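Local coordinates for Ice-binding protein (PDB 5UYT) that probably binds ice and so provides antifreeze activity, through two right-handed beta-helix domains linked in tandem, at residues A10-F15 with G55-A60; V21-L26 with T41-V46; S27-D32 with V197-P202; A208-P213 with L307-Y312. All coordinates share one frame; numbering follows the deposited sequence. Where two conformers were deposited one is given.

Interaction 1 of 4, residues A10-F15 with G55-A60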
loop_
_atom_site.group_PDB
_atom_site.type_symbol
_atom_site.label_atom_id
_atom_site.label_comp_id
_atom_site.label_asym_id
_atom_site.label_seq_id
_atom_site.Cartn_x
_atom_site.Cartn_y
_atom_site.Cartn_z
ATOM N N ALA A 10 -9.171 5.659 -14.021
ATOM C CA ALA A 10 -8.137 4.641 -13.681
ATOM C C ALA A 10 -7.472 4.844 -12.314
ATOM O O ALA A 10 -6.977 3.878 -11.716
ATOM C CB ALA A 10 -7.072 4.571 -14.773
ATOM N N ASN A 11 -7.433 6.093 -11.825
ATOM C CA ASN A 11 -6.795 6.405 -10.524
ATOM C C ASN A 11 -7.516 5.788 -9.339
ATOM O O ASN A 11 -6.954 5.671 -8.255
ATOM C CB ASN A 11 -6.709 7.930 -10.325
ATOM C CG ASN A 11 -5.806 8.598 -11.342
ATOM O OD1 ASN A 11 -4.687 8.154 -11.586
ATOM N ND2 ASN A 11 -6.282 9.663 -11.934
ATOM N N PHE A 12 -8.763 5.379 -9.558
ATOM C CA PHE A 12 -9.656 4.992 -8.480
ATOM C C PHE A 12 -9.791 3.490 -8.310
ATOM O O PHE A 12 -9.785 2.750 -9.288
ATOM C CB PHE A 12 -11.055 5.600 -8.724
ATOM C CG PHE A 12 -11.104 7.069 -8.490
ATOM C CD1 PHE A 12 -11.566 7.574 -7.274
ATOM C CD2 PHE A 12 -10.676 7.956 -9.477
ATOM C CE1 PHE A 12 -11.603 8.934 -7.038
ATOM C CE2 PHE A 12 -10.705 9.332 -9.247
ATOM C CZ PHE A 12 -11.173 9.820 -8.026
ATOM N N ALA A 13 -9.948 3.077 -7.056
ATOM C CA ALA A 13 -10.462 1.762 -6.693
ATOM C C ALA A 13 -11.986 1.780 -6.613
ATOM O O ALA A 13 -12.640 0.828 -7.073
ATOM C CB ALA A 13 -9.901 1.329 -5.341
ATOM N N LEU A 14 -12.543 2.835 -6.004
ATOM C CA LEU A 14 -13.996 2.976 -5.823
ATOM C C LEU A 14 -14.362 4.394 -6.246
ATOM O O LEU A 14 -13.782 5.362 -5.738
ATOM C CB LEU A 14 -14.387 2.804 -4.344
ATOM C CG LEU A 14 -13.961 1.498 -3.657
ATOM C CD1 LEU A 14 -14.246 1.557 -2.147
ATOM C CD2 LEU A 14 -14.708 0.328 -4.305
ATOM N N PHE A 15 -15.313 4.524 -7.165
ATOM C CA PHE A 15 -15.707 5.849 -7.610
ATOM C C PHE A 15 -17.149 5.886 -8.101
ATOM O O PHE A 15 -17.577 5.008 -8.857
ATOM C CB PHE A 15 -14.795 6.372 -8.729
ATOM C CG PHE A 15 -15.273 7.679 -9.309
ATOM C CD1 PHE A 15 -15.025 8.874 -8.641
ATOM C CD2 PHE A 15 -16.009 7.715 -10.488
ATOM C CE1 PHE A 15 -15.495 10.076 -9.144
ATOM C CE2 PHE A 15 -16.489 8.918 -11.004
ATOM C CZ PHE A 15 -16.229 10.104 -10.331
ATOM N N GLY A 55 -11.567 18.549 -8.469
ATOM C CA GLY A 55 -11.099 18.425 -9.853
ATOM C C GLY A 55 -10.789 16.988 -10.259
ATOM O O GLY A 55 -11.046 16.598 -11.397
ATOM N N ALA A 56 -10.240 16.192 -9.341
ATOM C CA ALA A 56 -10.000 14.780 -9.630
ATOM C C ALA A 56 -11.281 13.966 -9.901
ATOM O O ALA A 56 -11.296 13.094 -10.788
ATOM C CB ALA A 56 -9.212 14.138 -8.503
ATOM N N THR A 57 -12.325 14.213 -9.109
ATOM C CA THR A 57 -13.592 13.472 -9.272
ATOM C C THR A 57 -14.365 13.956 -10.494
ATOM O O THR A 57 -15.104 13.184 -11.114
ATOM C CB THR A 57 -14.498 13.526 -8.015
ATOM O OG1 THR A 57 -14.876 14.876 -7.731
ATOM C CG2 THR A 57 -13.782 12.915 -6.797
ATOM N N SER A 58 -14.187 15.229 -10.839
ATOM C CA SER A 58 -14.848 15.808 -12.010
ATOM C C SER A 58 -14.253 15.171 -13.266
ATOM O O SER A 58 -14.991 14.776 -14.179
ATOM C CB SER A 58 -14.667 17.329 -12.026
ATOM O OG SER A 58 -15.355 17.901 -13.124
ATOM N N ALA A 59 -12.921 15.082 -13.301
ATOM C CA ALA A 59 -12.181 14.405 -14.378
ATOM C C ALA A 59 -12.532 12.911 -14.509
ATOM O O ALA A 59 -12.780 12.426 -15.626
ATOM C CB ALA A 59 -10.680 14.600 -14.200
ATOM N N ALA A 60 -12.579 12.207 -13.376
ATOM C CA ALA A 60 -12.983 10.787 -13.338
ATOM C C ALA A 60 -14.418 10.600 -13.870
ATOM O O ALA A 60 -14.687 9.673 -14.656
ATOM C CB ALA A 60 -12.838 10.214 -11.927
HETATM O O HOH W 1 -8.927 11.819 -11.176
#
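F12 and F15 flank the corner that the chain turns at A13 and L14, and from there both reach the first turns of helix 55-73, where T57 and A60 receive them. The methyl of A60 is the shared target. Over the face of F15 it makes a CH-pi contact, with A60 CB 3.8 Å from the ring centroid and 14° off the normal, and the same A60 CB is 3.5 Å from F12 CE2. The two rings also meet each other, F15 CD1 lying above the face of F12 toward its rim. Their first torsions differ: F15 has CG anti to the backbone N (chi1 174°), whereas F12 has CG anti to its carbonyl carbon (chi1 -73°), and the rings thereby converge on one spot of the helix. In this ice-binding fold a right-handed beta-helix carries a long alpha-helix along its flank, and the two phenylalanines belong to the hydrophobic layer between them. T57 continues that layer: its CB meets the edge of F15, in the ring plane, with CB 3.8 Å from F15 CE1, and its carbonyl O approaches F15 CZ obliquely at 3.4 Å. T57 OG1 is turned to other partners, N36 ND2 and the backbone N of N54. At the border of the contact a water donates to A56 O at 2.7 Å and accepts a weak bond from N11 ND2 at 3.5 Å.

Interaction 2 of 4, residues V21-L26 with T41-V46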
loop_
_atom_site.group_PDB
_atom_site.type_symbol
_atom_site.label_atom_id
_atom_site.label_comp_id
_atom_site.label_asym_id
_atom_site.label_seq_id
_atom_site.Cartn_x
_atom_site.Cartn_y
_atom_site.Cartn_z
ATOM N N VAL A 21 -20.539 7.128 -0.816
ATOM C CA VAL A 21 -19.583 6.031 -0.789
ATOM C C VAL A 21 -19.286 5.735 0.689
ATOM O O VAL A 21 -18.793 6.607 1.423
ATOM C CB VAL A 21 -18.306 6.412 -1.557
ATOM C CG1 VAL A 21 -17.248 5.315 -1.449
ATOM C CG2 VAL A 21 -18.635 6.706 -3.009
ATOM N N THR A 22 -19.630 4.521 1.122
ATOM C CA THR A 22 -19.609 4.173 2.543
ATOM C C THR A 22 -18.855 2.871 2.782
ATOM O O THR A 22 -19.033 1.910 2.034
ATOM C CB THR A 22 -21.043 3.994 3.085
ATOM O OG1 THR A 22 -21.849 5.118 2.689
ATOM C CG2 THR A 22 -21.014 3.894 4.634
ATOM N N ASN A 23 -18.059 2.847 3.849
ATOM C CA ASN A 23 -17.393 1.629 4.327
ATOM C C ASN A 23 -17.909 1.180 5.701
ATOM O O ASN A 23 -18.348 2.004 6.523
ATOM C CB ASN A 23 -15.871 1.853 4.429
ATOM C CG ASN A 23 -15.143 0.629 4.963
ATOM O OD1 ASN A 23 -15.103 -0.412 4.298
ATOM N ND2 ASN A 23 -14.589 0.732 6.177
ATOM N N THR A 24 -17.852 -0.129 5.934
ATOM C CA THR A 24 -18.047 -0.703 7.267
ATOM C C THR A 24 -16.936 -1.702 7.536
ATOM O O THR A 24 -16.596 -2.489 6.653
ATOM C CB THR A 24 -19.350 -1.497 7.362
ATOM O OG1 THR A 24 -20.453 -0.655 6.999
ATOM C CG2 THR A 24 -19.537 -2.036 8.794
ATOM N N GLY A 25 -16.409 -1.692 8.764
ATOM C CA GLY A 25 -15.400 -2.667 9.164
ATOM C C GLY A 25 -14.013 -2.432 8.585
ATOM O O GLY A 25 -13.697 -1.342 8.083
ATOM N N LEU A 26 -13.183 -3.469 8.647
ATOM C CA LEU A 26 -11.788 -3.347 8.211
ATOM C C LEU A 26 -11.699 -3.694 6.725
ATOM O O LEU A 26 -11.902 -4.840 6.346
ATOM C CB LEU A 26 -10.870 -4.262 9.056
ATOM C CG LEU A 26 -9.358 -4.176 8.761
ATOM C CD1 LEU A 26 -8.821 -2.773 9.086
ATOM C CD2 LEU A 26 -8.558 -5.269 9.506
ATOM N N THR A 41 -17.519 8.116 3.580
ATOM C CA THR A 41 -17.513 8.024 5.038
ATOM C C THR A 41 -17.094 6.669 5.578
ATOM O O THR A 41 -17.341 5.619 4.955
ATOM C CB THR A 41 -18.872 8.372 5.658
ATOM O OG1 THR A 41 -19.851 7.470 5.142
ATOM C CG2 THR A 41 -19.277 9.807 5.327
ATOM N N ASN A 42 -16.445 6.733 6.744
ATOM C CA ASN A 42 -16.097 5.575 7.582
ATOM C C ASN A 42 -15.038 4.657 6.994
ATOM O O ASN A 42 -14.933 3.503 7.416
ATOM C CB ASN A 42 -17.360 4.774 7.999
ATOM C CG ASN A 42 -17.137 3.894 9.235
ATOM O OD1 ASN A 42 -16.499 4.303 10.217
ATOM N ND2 ASN A 42 -17.662 2.680 9.194
ATOM N N PHE A 43 -14.263 5.143 6.020
ATOM C CA PHE A 43 -13.066 4.410 5.599
ATOM C C PHE A 43 -11.942 4.532 6.628
ATOM O O PHE A 43 -11.876 5.528 7.342
ATOM C CB PHE A 43 -12.588 4.874 4.217
ATOM C CG PHE A 43 -13.486 4.407 3.108
ATOM C CD1 PHE A 43 -13.177 3.250 2.390
ATOM C CD2 PHE A 43 -14.680 5.078 2.824
ATOM C CE1 PHE A 43 -14.003 2.797 1.383
ATOM C CE2 PHE A 43 -15.529 4.604 1.825
ATOM C CZ PHE A 43 -15.188 3.464 1.105
ATOM N N GLY A 44 -11.101 3.498 6.717
ATOM C CA GLY A 44 -9.882 3.523 7.523
ATOM C C GLY A 44 -8.734 3.944 6.621
ATOM O O GLY A 44 -8.939 4.664 5.649
ATOM N N ASN A 45 -7.529 3.473 6.906
ATOM C CA ASN A 45 -6.376 3.824 6.065
ATOM C C ASN A 45 -6.527 3.241 4.668
ATOM O O ASN A 45 -6.770 2.035 4.521
ATOM C CB ASN A 45 -5.058 3.365 6.730
ATOM C CG ASN A 45 -4.724 4.181 7.952
ATOM O OD1 ASN A 45 -4.789 5.419 7.917
ATOM N ND2 ASN A 45 -4.348 3.513 9.039
ATOM N N VAL A 46 -6.451 4.123 3.669
ATOM C CA VAL A 46 -6.572 3.762 2.254
ATOM C C VAL A 46 -5.263 4.056 1.545
ATOM O O VAL A 46 -4.694 5.116 1.755
ATOM C CB VAL A 46 -7.733 4.551 1.601
ATOM C CG1 VAL A 46 -7.679 4.445 0.077
ATOM C CG2 VAL A 46 -9.063 3.985 2.095
HETATM O O HOH W 2 -17.069 0.184 10.742
#
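T22 and T41 are joined by a single beta bridge, by which the loop 41-46 closes over strand 21-24, an outermost strand of one face of the N-terminal right-handed beta-helix. Both backbone groups of T41 are used: T41 N donates to V21 O at 2.9 Å, and T41 O accepts from N23 N at 3.1 Å. N23 and N42 then exchange side-chain bonds. N42 ND2 donates to N23 O at 2.8 Å, coming from above the carbonyl plane, while N23 ND2 donates to N42 O at 3.1 Å almost straight (170°), with that oxygen in the plane of the N23 amide. The second proton of N23 ND2 goes to G25 O at 3.0 Å, and N23 OD1 pairs with S27 OG, so every polar group of this buried asparagine has a partner. Water 2 accepts from both N42 ND2 and G25 N, bridging the loop and the end of the strand segment. Beneath the polar layer F43 packs inward against V33, V194 and L14. The first torsion of N23, with CG opposite the backbone N, carries the amide toward N42 O and G25 O, its plane turned 30° from the F43 ring. The backbone itself sets N23 CB squarely over that ring, 3.5 Å from the F43 centroid and 3° off the normal.

Interaction 3 of 4, residues S27-D32 with V197-P202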
loop_
_atom_site.group_PDB
_atom_site.type_symbol
_atom_site.label_atom_id
_atom_site.label_comp_id
_atom_site.label_asym_id
_atom_site.label_seq_id
_atom_site.Cartn_x
_atom_site.Cartn_y
_atom_site.Cartn_z
ATOM N N SER A 27 -11.411 -2.698 5.902
ATOM C CA SER A 27 -11.310 -2.881 4.456
ATOM C C SER A 27 -9.906 -2.478 4.029
ATOM O O SER A 27 -9.271 -1.612 4.676
ATOM C CB SER A 27 -12.315 -1.989 3.730
ATOM O OG SER A 27 -13.648 -2.498 3.879
ATOM N N HIS A 28 -9.435 -3.094 2.951
ATOM C CA HIS A 28 -8.084 -2.897 2.444
ATOM C C HIS A 28 -8.217 -2.387 1.007
ATOM O O HIS A 28 -8.714 -3.099 0.117
ATOM C CB HIS A 28 -7.301 -4.212 2.505
ATOM C CG HIS A 28 -7.211 -4.798 3.885
ATOM N ND1 HIS A 28 -6.467 -4.222 4.887
ATOM C CD2 HIS A 28 -7.799 -5.888 4.434
ATOM C CE1 HIS A 28 -6.578 -4.936 5.991
ATOM N NE2 HIS A 28 -7.395 -5.948 5.749
ATOM N N ILE A 29 -7.836 -1.136 0.788
ATOM C CA ILE A 29 -8.125 -0.490 -0.501
ATOM C C ILE A 29 -6.853 0.087 -1.069
ATOM O O ILE A 29 -6.156 0.804 -0.358
ATOM C CB ILE A 29 -9.113 0.709 -0.370
ATOM C CG1 ILE A 29 -10.413 0.322 0.392
ATOM C CG2 ILE A 29 -9.376 1.336 -1.746
ATOM C CD1 ILE A 29 -11.396 -0.512 -0.391
ATOM N N THR A 30 -6.583 -0.206 -2.343
ATOM C CA THR A 30 -5.477 0.398 -3.086
ATOM C C THR A 30 -6.042 1.089 -4.316
ATOM O O THR A 30 -6.542 0.433 -5.217
ATOM C CB THR A 30 -4.429 -0.636 -3.528
ATOM O OG1 THR A 30 -3.960 -1.328 -2.374
ATOM C CG2 THR A 30 -3.227 0.085 -4.225
ATOM N N GLY A 31 -5.898 2.405 -4.351
ATOM C CA GLY A 31 -6.491 3.250 -5.383
ATOM C C GLY A 31 -7.209 4.398 -4.694
ATOM O O GLY A 31 -7.551 4.308 -3.489
ATOM N N ASP A 32 -7.504 5.454 -5.452
ATOM C CA ASP A 32 -8.308 6.532 -4.887
ATOM C C ASP A 32 -9.736 6.039 -4.581
ATOM O O ASP A 32 -10.238 5.081 -5.205
ATOM C CB ASP A 32 -8.328 7.756 -5.804
ATOM C CG ASP A 32 -6.983 8.471 -5.898
ATOM O OD1 ASP A 32 -6.013 8.068 -5.211
ATOM O OD2 ASP A 32 -6.894 9.444 -6.688
ATOM N N VAL A 197 -14.073 -5.236 2.801
ATOM C CA VAL A 197 -13.643 -5.704 1.493
ATOM C C VAL A 197 -12.145 -5.512 1.257
ATOM O O VAL A 197 -11.474 -4.784 1.982
ATOM C CB VAL A 197 -14.417 -5.035 0.344
ATOM C CG1 VAL A 197 -15.912 -5.237 0.558
ATOM C CG2 VAL A 197 -14.076 -3.544 0.255
ATOM N N THR A 198 -11.646 -6.139 0.191
ATOM C CA THR A 198 -10.325 -5.805 -0.346
ATOM C C THR A 198 -10.531 -5.435 -1.792
ATOM O O THR A 198 -11.130 -6.219 -2.557
ATOM C CB THR A 198 -9.376 -7.006 -0.279
ATOM O OG1 THR A 198 -9.179 -7.358 1.092
ATOM C CG2 THR A 198 -7.997 -6.666 -0.946
ATOM N N VAL A 199 -10.081 -4.241 -2.182
ATOM C CA VAL A 199 -10.231 -3.794 -3.585
ATOM C C VAL A 199 -8.895 -3.138 -3.948
ATOM O O VAL A 199 -8.501 -2.166 -3.303
ATOM C CB VAL A 199 -11.365 -2.741 -3.789
ATOM C CG1 VAL A 199 -11.474 -2.347 -5.257
ATOM C CG2 VAL A 199 -12.707 -3.245 -3.304
ATOM N N ARG A 200 -8.222 -3.666 -4.967
ATOM C CA ARG A 200 -6.945 -3.115 -5.409
ATOM C C ARG A 200 -7.043 -2.891 -6.909
ATOM O O ARG A 200 -7.350 -3.827 -7.666
ATOM C CB ARG A 200 -5.809 -4.069 -5.075
ATOM C CG ARG A 200 -5.876 -4.593 -3.642
ATOM C CD ARG A 200 -4.511 -4.638 -3.008
ATOM N NE ARG A 200 -4.509 -5.354 -1.743
ATOM C CZ ARG A 200 -4.538 -4.768 -0.549
ATOM N NH1 ARG A 200 -4.623 -3.428 -0.437
ATOM N NH2 ARG A 200 -4.524 -5.516 0.521
ATOM N N LYS A 201 -6.824 -1.649 -7.333
ATOM C CA LYS A 201 -6.887 -1.356 -8.770
ATOM C C LYS A 201 -5.845 -2.203 -9.518
ATOM O O LYS A 201 -4.748 -2.504 -8.982
ATOM C CB LYS A 201 -6.739 0.147 -9.040
ATOM C CG LYS A 201 -5.385 0.724 -8.667
ATOM C CD LYS A 201 -5.343 2.230 -8.895
ATOM C CE LYS A 201 -3.958 2.783 -8.612
ATOM N NZ LYS A 201 -3.873 4.272 -8.843
ATOM N N PRO A 202 -6.187 -2.657 -10.732
ATOM C CA PRO A 202 -5.261 -3.495 -11.474
ATOM C C PRO A 202 -4.083 -2.673 -11.978
ATOM O O PRO A 202 -4.225 -1.487 -12.237
ATOM C CB PRO A 202 -6.098 -4.039 -12.647
ATOM C CG PRO A 202 -7.330 -3.230 -12.693
ATOM C CD PRO A 202 -7.450 -2.398 -11.451
HETATM O O HOH W 3 -3.913 -1.052 1.524
#
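H28, I29 and T30 pair in register with T198, V199 and R200, strand 28-30 running parallel to strand 198-200 at an axis distance of 4.7 Å and an angle of 9°. The backbone bonds form a regular parallel ladder: H28 N donates to V197 O, V199 N to H28 O, T30 N to V199 O and K201 N to T30 O, at 2.8 to 3.0 Å. CA-H...O contacts to the carbonyls of V197, H28, V199 and T30 lie beside these bonds. One rung is made by a side chain, since V197 N donates to S27 OG at 3.0 Å, and that hydroxyl also pairs with N23 OD1. On the inner face I29 and V199 lie side by side, with I29 CD1 4.1 Å from both V199 CB and V197 CG2; A13, L14 and L175 extend this core of the right-handed beta-helix. On the other face are H28, T30, T198 and R200. In the conformer described, R200 bends at chi2 (-139°), which brings its guanidinium back along the strands, one face over T198 CG2. R200 NH1 then donates to T30 OG1 at 2.9 Å, near the guanidinium plane, and reaches water 3 at 3.2 Å, while R200 NH2 touches H28 CB. K201 CD packs on G31 CA at 3.8 Å, and K201 NZ makes a weak bond to N11 O. The two segments are thus held by backbone bonds and apolar packing, with R200 lying over the more polar face.

Interaction 4 of 4, residues A208-P213 with L307-Y312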
loop_
_atom_site.group_PDB
_atom_site.type_symbol
_atom_site.label_atom_id
_atom_site.label_comp_id
_atom_site.label_asym_id
_atom_site.label_seq_id
_atom_site.Cartn_x
_atom_site.Cartn_y
_atom_site.Cartn_z
ATOM N N ALA A 208 1.120 3.847 -15.270
ATOM C CA ALA A 208 2.504 4.276 -14.960
ATOM C C ALA A 208 3.170 3.447 -13.870
ATOM O O ALA A 208 2.562 3.164 -12.838
ATOM C CB ALA A 208 2.532 5.746 -14.555
ATOM N N VAL A 209 4.431 3.074 -14.083
ATOM C CA VAL A 209 5.192 2.299 -13.099
ATOM C C VAL A 209 5.552 3.208 -11.937
ATOM O O VAL A 209 6.174 4.261 -12.155
ATOM C CB VAL A 209 6.503 1.727 -13.687
ATOM C CG1 VAL A 209 7.292 0.936 -12.633
ATOM C CG2 VAL A 209 6.207 0.850 -14.881
ATOM N N LEU A 210 5.177 2.819 -10.719
ATOM C CA LEU A 210 5.483 3.639 -9.540
ATOM C C LEU A 210 6.948 3.491 -9.152
ATOM O O LEU A 210 7.473 2.353 -9.066
ATOM C CB LEU A 210 4.571 3.267 -8.356
ATOM C CG LEU A 210 3.066 3.518 -8.529
ATOM C CD1 LEU A 210 2.269 2.994 -7.316
ATOM C CD2 LEU A 210 2.775 4.987 -8.775
ATOM N N THR A 211 7.593 4.633 -8.902
ATOM C CA THR A 211 8.993 4.689 -8.494
ATOM C C THR A 211 9.147 5.102 -7.052
ATOM O O THR A 211 10.156 4.779 -6.423
ATOM C CB THR A 211 9.804 5.692 -9.348
ATOM O OG1 THR A 211 9.230 7.008 -9.228
ATOM C CG2 THR A 211 9.785 5.293 -10.788
ATOM N N GLY A 212 8.155 5.830 -6.531
ATOM C CA GLY A 212 8.339 6.515 -5.259
ATOM C C GLY A 212 9.265 7.726 -5.462
ATOM O O GLY A 212 9.697 8.022 -6.597
ATOM N N PRO A 213 9.562 8.443 -4.371
ATOM C CA PRO A 213 10.447 9.620 -4.449
ATOM C C PRO A 213 11.913 9.225 -4.608
ATOM O O PRO A 213 12.260 8.044 -4.498
ATOM C CB PRO A 213 10.227 10.288 -3.088
ATOM C CG PRO A 213 9.975 9.130 -2.157
ATOM C CD PRO A 213 9.128 8.179 -2.986
ATOM N N LEU A 307 1.038 -0.952 1.338
ATOM C CA LEU A 307 1.426 0.310 0.725
ATOM C C LEU A 307 2.219 0.054 -0.572
ATOM O O LEU A 307 2.699 -1.065 -0.814
ATOM C CB LEU A 307 2.248 1.150 1.720
ATOM C CG LEU A 307 1.530 1.495 3.051
ATOM C CD1 LEU A 307 2.454 2.353 3.947
ATOM C CD2 LEU A 307 0.181 2.196 2.818
ATOM N N THR A 308 2.302 1.100 -1.407
ATOM C CA THR A 308 2.975 1.068 -2.710
ATOM C C THR A 308 3.983 2.234 -2.774
ATOM O O THR A 308 4.022 3.077 -1.852
ATOM C CB THR A 308 1.936 1.140 -3.857
ATOM O OG1 THR A 308 0.996 2.194 -3.602
ATOM C CG2 THR A 308 1.208 -0.201 -3.998
ATOM N N PRO A 309 4.834 2.280 -3.829
ATOM C CA PRO A 309 5.918 3.257 -3.788
ATOM C C PRO A 309 5.407 4.709 -3.885
ATOM O O PRO A 309 4.868 5.120 -4.930
ATOM C CB PRO A 309 6.776 2.899 -5.024
ATOM C CG PRO A 309 6.500 1.448 -5.225
ATOM C CD PRO A 309 5.024 1.322 -4.934
ATOM N N HIS A 310 5.558 5.441 -2.772
ATOM C CA HIS A 310 5.025 6.801 -2.592
ATOM C C HIS A 310 5.735 7.415 -1.381
ATOM O O HIS A 310 6.368 6.705 -0.598
ATOM C CB HIS A 310 3.526 6.783 -2.225
ATOM C CG HIS A 310 2.603 6.409 -3.352
ATOM N ND1 HIS A 310 1.988 5.176 -3.415
ATOM C CD2 HIS A 310 2.171 7.103 -4.431
ATOM C CE1 HIS A 310 1.211 5.124 -4.486
ATOM N NE2 HIS A 310 1.315 6.276 -5.132
ATOM N N THR A 311 5.521 8.715 -1.200
ATOM C CA THR A 311 5.763 9.364 0.061
ATOM C C THR A 311 4.421 9.444 0.812
ATOM O O THR A 311 3.480 10.091 0.333
ATOM C CB THR A 311 6.297 10.775 -0.163
ATOM O OG1 THR A 311 7.540 10.718 -0.882
ATOM C CG2 THR A 311 6.529 11.467 1.193
ATOM N N TYR A 312 4.359 8.838 1.998
ATOM C CA TYR A 312 3.123 8.834 2.805
ATOM C C TYR A 312 3.279 9.778 3.967
ATOM O O TYR A 312 4.397 9.966 4.465
ATOM C CB TYR A 312 2.888 7.434 3.374
ATOM C CG TYR A 312 2.511 6.451 2.301
ATOM C CD1 TYR A 312 1.192 6.393 1.827
ATOM C CD2 TYR A 312 3.474 5.614 1.709
ATOM C CE1 TYR A 312 0.827 5.501 0.817
ATOM C CE2 TYR A 312 3.116 4.720 0.697
ATOM C CZ TYR A 312 1.792 4.669 0.261
ATOM O OH TYR A 312 1.387 3.812 -0.753
#
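L210 and P213 provide most of the apolar contact that 208-213 makes with 307-312. L210 CD1 touches H310 CE1 at 3.7 Å and T308 CB at 3.9 Å, while L210 CB rests on P309 CD at 4.0 Å. P309 CB nestles against the backbone of 208-213, 3.6 Å from G212 N, where G212 has a positive phi (73°). P213 comes next, its CG 3.2 Å from T311 OG1. This is where the segment linking the two beta-helices of the ice-binding fold lies against the second of them, close to the start of strand 311-314. Polar bonds shape each side separately. T211 OG1 donates to G212 O, on a lone pair in the carbonyl plane, and L210 O accepts from N331 ND2. In 307-312 the hydroxyl of Y312 takes a nearly straight bond (167°) from T308 N, at 2.9 Å to OH. H310 ND1 reaches the same OH at 3.1 Å in a bent bond (140°), its N-H shared with a weak bond to T308 O. The Y312 hydroxyl also pairs with D47 OD1 of the first beta-helix, whose OD2 pairs with T308 OG1. H310 CB lies 3.5 Å above one face of the Y312 ring, with L307 CD1 over the opposite face.

Interactions 1, 2 and 3 belong to the first beta-helix. Interaction 2 is nested along the chain inside the loop closed by interaction 1, and interaction 3 crosses both, bringing residues 170 positions apart into one ladder. Interactions 2 and 3 lie about 11 Å apart between centres, 1 and 3 about 14 Å. L14 packs on F43 between interactions 1 and 2, and backbone bonds between A13 or N11 and D32 probably tie 1 to 3. Interaction 4 follows in series, where the linker meets the second domain, about 16 Å from interaction 3 between centres. There T308 and Y312 bond to D47 of the first domain, which probably helps set how the two solenoids sit.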